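Local coordinates for G protein alpha subunit (Entamoeba histolytica, PDB 4FID) that probably acts as a GTP-binding switch in transmembrane signalling, as the nucleotide-binding alpha subunit of a heterotrimeric G protein, and binds GDP, at residues V50-R54 against E75-D80; M53-I57 against L97-I103. All blocks are in the same frame, centred on the assembly; numbering follows the deposited sequence.

Contact 1 of 2, residues V50-R54 against E75-D80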
ATOM      1  N   VAL A  50      -4.298  10.853 -16.136  1.00 40.27           N
ATOM      2  CA  VAL A  50      -4.508  12.283 -16.360  1.00 38.36           C
ATOM      3  C   VAL A  50      -4.523  13.086 -15.058  1.00 41.33           C
ATOM      4  O   VAL A  50      -3.844  14.119 -14.946  1.00 38.46           O
ATOM      5  CB  VAL A  50      -5.782  12.562 -17.179  1.00 40.09           C
ATOM      6  CG1 VAL A  50      -6.036  14.059 -17.275  1.00 37.31           C
ATOM      7  CG2 VAL A  50      -5.677  11.940 -18.578  1.00 39.28           C
ATOM      8  N   THR A  51      -5.271  12.611 -14.065  1.00 39.46           N
ATOM      9  CA  THR A  51      -5.402  13.377 -12.829  1.00 36.62           C
ATOM     10  C   THR A  51      -4.068  13.518 -12.083  1.00 39.28           C
ATOM     11  O   THR A  51      -3.765  14.593 -11.575  1.00 43.68           O
ATOM     12  CB  THR A  51      -6.545  12.855 -11.905  1.00 33.42           C
ATOM     13  OG1 THR A  51      -6.188  11.601 -11.308  1.00 39.05           O
ATOM     14  CG2 THR A  51      -7.829  12.695 -12.691  1.00 26.51           C
ATOM     15  N   CYS A  52      -3.268  12.449 -12.037  1.00 36.56           N
ATOM     16  CA  CYS A  52      -1.930  12.511 -11.434  1.00 32.06           C
ATOM     17  C   CYS A  52      -1.031  13.524 -12.120  1.00 35.72           C
ATOM     18  O   CYS A  52      -0.170  14.112 -11.474  1.00 40.15           O
ATOM     19  CB  CYS A  52      -1.225  11.157 -11.489  1.00 34.29           C
ATOM     20  SG  CYS A  52      -1.752   9.901 -10.295  1.00 37.52           S
HETATM   21  N   MSE A  53      -1.211  13.715 -13.429  1.00 36.80           N
HETATM   22  CA  MSE A  53      -0.376  14.648 -14.180  1.00 28.83           C
HETATM   23  C   MSE A  53      -0.886  16.075 -14.070  1.00 28.42           C
HETATM   24  O   MSE A  53      -0.090  17.008 -14.010  1.00 30.99           O
HETATM   25  CB  MSE A  53      -0.218  14.231 -15.651  1.00 30.62           C
HETATM   26  CG  MSE A  53       0.712  15.169 -16.465  1.00 40.69           C
HETATM   27 SE   MSE A  53       2.601  15.358 -15.815  1.00 66.40          SE
HETATM   28  CE  MSE A  53       3.360  13.630 -16.316  1.00 45.87           C
ATOM     29  N   ARG A  54      -2.206  16.248 -14.031  1.00 33.06           N
ATOM     30  CA  ARG A  54      -2.789  17.554 -13.696  1.00 33.80           C
ATOM     31  C   ARG A  54      -2.222  18.024 -12.364  1.00 37.09           C
ATOM     32  O   ARG A  54      -1.809  19.172 -12.236  1.00 39.40           O
ATOM     33  CB  ARG A  54      -4.319  17.492 -13.617  1.00 34.00           C
ATOM     34  CG  ARG A  54      -5.006  17.342 -14.959  1.00 34.84           C
ATOM     35  CD  ARG A  54      -6.508  17.196 -14.822  1.00 39.36           C
ATOM     36  NE  ARG A  54      -7.142  17.119 -16.139  1.00 46.56           N
ATOM     37  CZ  ARG A  54      -8.421  16.811 -16.364  1.00 47.55           C
ATOM     38  NH1 ARG A  54      -9.248  16.537 -15.357  1.00 41.42           N
ATOM     39  NH2 ARG A  54      -8.871  16.767 -17.612  1.00 48.12           N
ATOM     40  N   GLU A  75      -7.083  17.203 -22.843  1.00 61.19           N
ATOM     41  CA  GLU A  75      -7.063  16.713 -21.461  1.00 55.65           C
ATOM     42  C   GLU A  75      -6.430  17.658 -20.431  1.00 53.31           C
ATOM     43  O   GLU A  75      -6.841  17.671 -19.267  1.00 49.45           O
ATOM     44  CB  GLU A  75      -6.416  15.329 -21.384  1.00 51.45           C
ATOM     45  CG  GLU A  75      -7.366  14.186 -21.749  1.00 59.73           C
ATOM     46  CD  GLU A  75      -7.434  13.892 -23.260  1.00 59.31           C
ATOM     47  OE1 GLU A  75      -8.257  13.028 -23.647  1.00 52.90           O
ATOM     48  OE2 GLU A  75      -6.671  14.517 -24.041  1.00 54.69           O
ATOM     49  N   PHE A  76      -5.449  18.451 -20.861  1.00 51.65           N
ATOM     50  CA  PHE A  76      -4.752  19.359 -19.955  1.00 48.01           C
ATOM     51  C   PHE A  76      -5.126  20.829 -20.166  1.00 57.83           C
ATOM     52  O   PHE A  76      -4.318  21.720 -19.915  1.00 63.47           O
ATOM     53  CB  PHE A  76      -3.234  19.162 -20.056  1.00 43.64           C
ATOM     54  CG  PHE A  76      -2.792  17.769 -19.740  1.00 44.16           C
ATOM     55  CD1 PHE A  76      -2.999  17.233 -18.482  1.00 45.29           C
ATOM     56  CD2 PHE A  76      -2.189  16.982 -20.704  1.00 47.75           C
ATOM     57  CE1 PHE A  76      -2.611  15.935 -18.191  1.00 48.79           C
ATOM     58  CE2 PHE A  76      -1.795  15.688 -20.419  1.00 46.24           C
ATOM     59  CZ  PHE A  76      -2.006  15.166 -19.158  1.00 49.01           C
ATOM     60  N   THR A  77      -6.353  21.072 -20.621  1.00 62.67           N
ATOM     61  CA  THR A  77      -6.901  22.425 -20.724  1.00 62.96           C
ATOM     62  C   THR A  77      -8.200  22.541 -19.915  1.00 70.06           C
ATOM     63  O   THR A  77      -8.952  23.504 -20.063  1.00 74.55           O
ATOM     64  CB  THR A  77      -7.209  22.790 -22.179  1.00 61.82           C
ATOM     65  OG1 THR A  77      -8.366  22.065 -22.612  1.00 65.51           O
ATOM     66  CG2 THR A  77      -6.016  22.465 -23.087  1.00 57.96           C
ATOM     67  N   THR A  78      -8.442  21.561 -19.046  1.00 70.44           N
ATOM     68  CA  THR A  78      -9.728  21.409 -18.371  1.00 69.86           C
ATOM     69  C   THR A  78      -9.614  20.726 -16.992  1.00 69.96           C
ATOM     70  O   THR A  78      -8.652  19.991 -16.715  1.00 70.93           O
ATOM     71  CB  THR A  78     -10.707  20.604 -19.271  1.00 67.88           C
ATOM     72  OG1 THR A  78     -11.828  20.152 -18.503  1.00 70.37           O
ATOM     73  CG2 THR A  78     -10.006  19.391 -19.867  1.00 65.90           C
ATOM     74  N   GLU A  79     -10.599  20.979 -16.132  1.00 67.30           N
ATOM     75  CA  GLU A  79     -10.695  20.303 -14.840  1.00 65.24           C
ATOM     76  C   GLU A  79     -11.798  19.242 -14.858  1.00 67.25           C
ATOM     77  O   GLU A  79     -12.023  18.550 -13.862  1.00 69.22           O
ATOM     78  CB  GLU A  79     -10.943  21.310 -13.715  1.00 63.39           C
ATOM     79  CG  GLU A  79     -10.160  21.010 -12.456  1.00 66.85           C
ATOM     80  CD  GLU A  79      -8.680  20.782 -12.736  1.00 74.17           C
ATOM     81  OE1 GLU A  79      -8.142  19.743 -12.300  1.00 75.01           O
ATOM     82  OE2 GLU A  79      -8.054  21.632 -13.404  1.00 78.38           O
ATOM     83  N   ASP A  80     -12.464  19.114 -16.004  1.00 65.29           N
ATOM     84  CA  ASP A  80     -13.560  18.173 -16.170  1.00 70.83           C
ATOM     85  C   ASP A  80     -13.089  16.745 -15.945  1.00 75.50           C
ATOM     86  O   ASP A  80     -11.917  16.429 -16.167  1.00 76.69           O
ATOM     87  CB  ASP A  80     -14.153  18.287 -17.579  1.00 76.70           C
ATOM     88  CG  ASP A  80     -14.884  19.601 -17.810  1.00 84.15           C
ATOM     89  OD1 ASP A  80     -15.074  20.360 -16.831  1.00 91.17           O
ATOM     90  OD2 ASP A  80     -15.271  19.872 -18.971  1.00 79.53           O
TER

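Contact 2 of 2, residues M53-I57 against L97-I103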
HETATM    1  N   MSE A  53      -1.211  13.715 -13.429  1.00 36.80           N
HETATM    2  CA  MSE A  53      -0.376  14.648 -14.180  1.00 28.83           C
HETATM    3  C   MSE A  53      -0.886  16.075 -14.070  1.00 28.42           C
HETATM    4  O   MSE A  53      -0.090  17.008 -14.010  1.00 30.99           O
HETATM    5  CB  MSE A  53      -0.218  14.231 -15.651  1.00 30.62           C
HETATM    6  CG  MSE A  53       0.712  15.169 -16.465  1.00 40.69           C
HETATM    7 SE   MSE A  53       2.601  15.358 -15.815  1.00 66.40          SE
HETATM    8  CE  MSE A  53       3.360  13.630 -16.316  1.00 45.87           C
ATOM      9  N   ARG A  54      -2.206  16.248 -14.031  1.00 33.06           N
ATOM     10  CA  ARG A  54      -2.789  17.554 -13.696  1.00 33.80           C
ATOM     11  C   ARG A  54      -2.222  18.024 -12.364  1.00 37.09           C
ATOM     12  O   ARG A  54      -1.809  19.172 -12.236  1.00 39.40           O
ATOM     13  CB  ARG A  54      -4.319  17.492 -13.617  1.00 34.00           C
ATOM     14  CG  ARG A  54      -5.006  17.342 -14.959  1.00 34.84           C
ATOM     15  CD  ARG A  54      -6.508  17.196 -14.822  1.00 39.36           C
ATOM     16  NE  ARG A  54      -7.142  17.119 -16.139  1.00 46.56           N
ATOM     17  CZ  ARG A  54      -8.421  16.811 -16.364  1.00 47.55           C
ATOM     18  NH1 ARG A  54      -9.248  16.537 -15.357  1.00 41.42           N
ATOM     19  NH2 ARG A  54      -8.871  16.767 -17.612  1.00 48.12           N
ATOM     20  N   THR A  55      -2.192  17.121 -11.383  1.00 37.70           N
ATOM     21  CA  THR A  55      -1.629  17.396 -10.056  1.00 40.87           C
ATOM     22  C   THR A  55      -0.223  17.991 -10.138  1.00 40.50           C
ATOM     23  O   THR A  55       0.061  19.001  -9.502  1.00 33.92           O
ATOM     24  CB  THR A  55      -1.559  16.100  -9.192  1.00 38.36           C
ATOM     25  OG1 THR A  55      -2.877  15.588  -8.980  1.00 39.69           O
ATOM     26  CG2 THR A  55      -0.877  16.352  -7.833  1.00 31.29           C
ATOM     27  N   LEU A  56       0.661  17.348 -10.897  1.00 41.30           N
ATOM     28  CA  LEU A  56       2.038  17.828 -11.038  1.00 41.55           C
ATOM     29  C   LEU A  56       2.094  19.186 -11.743  1.00 42.60           C
ATOM     30  O   LEU A  56       2.837  20.076 -11.320  1.00 45.49           O
ATOM     31  CB  LEU A  56       2.942  16.799 -11.755  1.00 33.32           C
ATOM     32  CG  LEU A  56       3.487  15.611 -10.958  1.00 27.74           C
ATOM     33  CD1 LEU A  56       4.054  14.475 -11.845  1.00 24.87           C
ATOM     34  CD2 LEU A  56       4.543  16.086  -9.988  1.00 29.28           C
ATOM     35  N   ILE A  57       1.321  19.349 -12.813  1.00 37.49           N
ATOM     36  CA  ILE A  57       1.251  20.657 -13.483  1.00 38.06           C
ATOM     37  C   ILE A  57       0.829  21.770 -12.516  1.00 40.47           C
ATOM     38  O   ILE A  57       1.496  22.807 -12.427  1.00 41.64           O
ATOM     39  CB  ILE A  57       0.286  20.656 -14.685  1.00 31.88           C
ATOM     40  CG1 ILE A  57       0.720  19.628 -15.729  1.00 28.10           C
ATOM     41  CG2 ILE A  57       0.225  22.028 -15.311  1.00 26.04           C
ATOM     42  CD1 ILE A  57      -0.238  19.490 -16.922  1.00 25.28           C
ATOM     43  N   LEU A  97       5.773  15.914 -20.964  1.00 33.71           N
ATOM     44  CA  LEU A  97       5.598  16.453 -19.626  1.00 37.61           C
ATOM     45  C   LEU A  97       6.499  15.750 -18.611  1.00 43.71           C
ATOM     46  O   LEU A  97       7.212  16.399 -17.849  1.00 48.02           O
ATOM     47  CB  LEU A  97       4.133  16.375 -19.193  1.00 31.52           C
ATOM     48  CG  LEU A  97       3.200  17.443 -19.785  1.00 36.27           C
ATOM     49  CD1 LEU A  97       1.720  17.073 -19.587  1.00 37.30           C
ATOM     50  CD2 LEU A  97       3.515  18.823 -19.203  1.00 31.64           C
ATOM     51  N   TRP A  98       6.479  14.424 -18.613  1.00 44.40           N
ATOM     52  CA  TRP A  98       7.225  13.649 -17.625  1.00 38.45           C
ATOM     53  C   TRP A  98       8.735  13.840 -17.806  1.00 38.84           C
ATOM     54  O   TRP A  98       9.505  13.659 -16.875  1.00 42.72           O
ATOM     55  CB  TRP A  98       6.821  12.176 -17.714  1.00 31.49           C
ATOM     56  CG  TRP A  98       7.479  11.244 -16.743  1.00 31.99           C
ATOM     57  CD1 TRP A  98       8.140  10.084 -17.042  1.00 28.98           C
ATOM     58  CD2 TRP A  98       7.521  11.368 -15.319  1.00 40.49           C
ATOM     59  NE1 TRP A  98       8.607   9.488 -15.896  1.00 34.03           N
ATOM     60  CE2 TRP A  98       8.233  10.256 -14.820  1.00 41.57           C
ATOM     61  CE3 TRP A  98       7.018  12.304 -14.415  1.00 43.48           C
ATOM     62  CZ2 TRP A  98       8.453  10.060 -13.456  1.00 39.76           C
ATOM     63  CZ3 TRP A  98       7.249  12.109 -13.062  1.00 42.90           C
ATOM     64  CH2 TRP A  98       7.960  10.999 -12.600  1.00 40.57           C
ATOM     65  N   ALA A  99       9.148  14.223 -19.007  1.00 39.73           N
ATOM     66  CA  ALA A  99      10.570  14.478 -19.278  1.00 40.58           C
ATOM     67  C   ALA A  99      10.956  15.956 -19.115  1.00 43.09           C
ATOM     68  O   ALA A  99      12.125  16.317 -19.186  1.00 48.41           O
ATOM     69  CB  ALA A  99      10.941  13.979 -20.658  1.00 29.96           C
ATOM     70  N   ASP A 100       9.968  16.803 -18.867  1.00 41.02           N
ATOM     71  CA  ASP A 100      10.207  18.225 -18.724  1.00 48.27           C
ATOM     72  C   ASP A 100      10.882  18.537 -17.389  1.00 55.23           C
ATOM     73  O   ASP A 100      10.519  17.981 -16.361  1.00 59.96           O
ATOM     74  CB  ASP A 100       8.884  18.976 -18.852  1.00 49.57           C
ATOM     75  CG  ASP A 100       9.048  20.461 -18.693  1.00 55.97           C
ATOM     76  OD1 ASP A 100       9.569  21.091 -19.652  1.00 64.56           O
ATOM     77  OD2 ASP A 100       8.660  20.988 -17.617  1.00 48.21           O
ATOM     78  N   GLU A 101      11.857  19.436 -17.412  1.00 61.01           N
ATOM     79  CA  GLU A 101      12.647  19.766 -16.228  1.00 60.71           C
ATOM     80  C   GLU A 101      11.811  20.224 -15.038  1.00 50.97           C
ATOM     81  O   GLU A 101      12.070  19.831 -13.909  1.00 50.21           O
ATOM     82  CB  GLU A 101      13.683  20.828 -16.585  1.00 70.78           C
ATOM     83  CG  GLU A 101      14.372  20.559 -17.922  1.00 81.33           C
ATOM     84  CD  GLU A 101      15.585  21.458 -18.177  1.00 90.51           C
ATOM     85  OE1 GLU A 101      15.639  22.598 -17.641  1.00 87.61           O
ATOM     86  OE2 GLU A 101      16.485  21.012 -18.927  1.00 94.62           O
ATOM     87  N   GLY A 102      10.791  21.034 -15.293  1.00 47.10           N
ATOM     88  CA  GLY A 102      10.007  21.626 -14.217  1.00 49.39           C
ATOM     89  C   GLY A 102       9.100  20.635 -13.514  1.00 51.44           C
ATOM     90  O   GLY A 102       8.875  20.723 -12.303  1.00 50.09           O
ATOM     91  N   ILE A 103       8.565  19.700 -14.294  1.00 48.14           N
ATOM     92  CA  ILE A 103       7.720  18.641 -13.785  1.00 41.26           C
ATOM     93  C   ILE A 103       8.562  17.682 -12.925  1.00 46.03           C
ATOM     94  O   ILE A 103       8.180  17.293 -11.810  1.00 43.64           O
ATOM     95  CB  ILE A 103       7.041  17.913 -14.958  1.00 35.72           C
ATOM     96  CG1 ILE A 103       6.012  18.831 -15.598  1.00 33.74           C
ATOM     97  CG2 ILE A 103       6.314  16.650 -14.492  1.00 31.33           C
ATOM     98  CD1 ILE A 103       4.770  19.069 -14.707  1.00 31.63           C
TER

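Contact 1 of 2, residues V50-R54 against E75-D80
One turn of helix 42-62 lies beside an irregular loop, Val50 opposite Glu75 and Arg54 opposite Phe76, the latter pair's CA atoms 6.8 Å apart. Arg54 carries most of the contact. Its chain is extended from CG to NE (chi2 176°, chi3 177°), and this straight arm carries the guanidinium away from the helix into the curve of the loop, where it meets backbone carbonyls. Glu75 O is gripped side-on by two nitrogens: Arg54 NH2 donates to it at 2.8 Å, in the carbonyl plane and on a lone pair, while Arg54 NE reaches the same oxygen at 3.2 Å, nearly along the C=O axis and less straight. Farther round the edge, Arg54 NH1 gives Asp80 O a bond of 2.8 Å, about as straight as that from NH2 to Glu75 O though tilted from the Asp80 carbonyl plane; NH2 adds a weak second one. All these acceptors lie close to the guanidinium plane, which fixes its rotation. Thr78 O sits over the centre of one face, and Val50 CG1 lies off-centre over the opposite face. The carboxylate of Glu79 passes alongside; its OE1 is 4.6 Å from Arg54 NH1 and well out of plane, so it probably offers charge only.

Next to this polar grip is an apolar patch. Phe76 turns a ring edge to Arg54 CG, 4.1 Å from Phe76 CD1, while Met53 CG (a selenomethionine) approaches obliquely, 3.8 Å from Phe76 CE1. Val50 CG1 also meets Phe76 CE1, at 4.0 Å. Within the loop Asp80 N donates to Thr78 OG1, an ST turn, and Glu75 sends its carboxylate away to Ser87. Away from the nucleotide site, one arginine thus holds a connecting loop to the long helix 42-62 of the G-alpha all-helical domain.

Contact 2 of 2, residues M53-I57 against L97-I103
Leu97 and Ile103, from the two helices that meet at a sharp turn, pack against Met53, Leu56 and Ile57 on one side of helix 42-62. Packing is tightest where the buried Met53, Leu97 and Ile103 come together. With CG anti to the backbone N (chi1 -178°) and bends at the next two torsions, the Met53 chain carries its selenium across toward the other helices, where Met53 SE comes within 3.8 Å of Leu97 CB. Beyond it, the terminal Met53 CE rests on Trp98 CB, 4.0 Å away. Leu97 CD1 touches both Met53 CG, at 3.8 Å, and Ile57 CD1, at 4.1 Å; the side chains of Leu97 and the partly exposed Ile57 cross at about a right angle. Ile103 uses both of its branches. Ile103 CG2 meets Leu56 CD1 and Met53 SE, each at 4.1 Å, while Ile103 CD1 reaches past the side chains to the peptide between Leu56 and Ile57, 3.9 Å from Ile57 N.

Packing is looser at Trp98. Partly exposed, it offers Leu56 only an oblique touch, Trp98 CZ3 to Leu56 CD1 at 4.2 Å; its ring also meets Tyr107, edge to face, and Phe123. At the turn the chain swings clear of helix 42-62: Ala99 and Glu101 are exposed, and Glu101 is poorly ordered. Asp100, buried within that turn, N-caps helix 101-108 by accepting from Gly102 N with OD2, from above the carboxylate plane, while OD1 takes the backbone amides of Lys68 and Tyr69. The side chains meeting across the contact are apolar, and these polar bonds belong to the turn. Such packing of shorter helices around a long central one is the pattern of the helical-domain bundle in G-alpha subunits.

Overall arrangement
Both contacts start from helix 42-62, in overlapping turns that share Met53 and Arg54. Going from the N terminus, contact 1 closes first: the chain finishes the helix at 62 and comes back as the loop 75-80, with twenty residues between 54 and 75. The end of helix 90-99 and the start of helix 101-108 then close contact 2, with thirty-nine residues between 57 and 97. Because 50-54 starts before 53-57 and 75-80 comes before 97-103, the two closures are staggered. Their centres are 11 Å apart, and Phe76 bridges them, touching Leu97 and Ile57. Together they tie the connecting loop and two following helices to one helix of the all-helical domain.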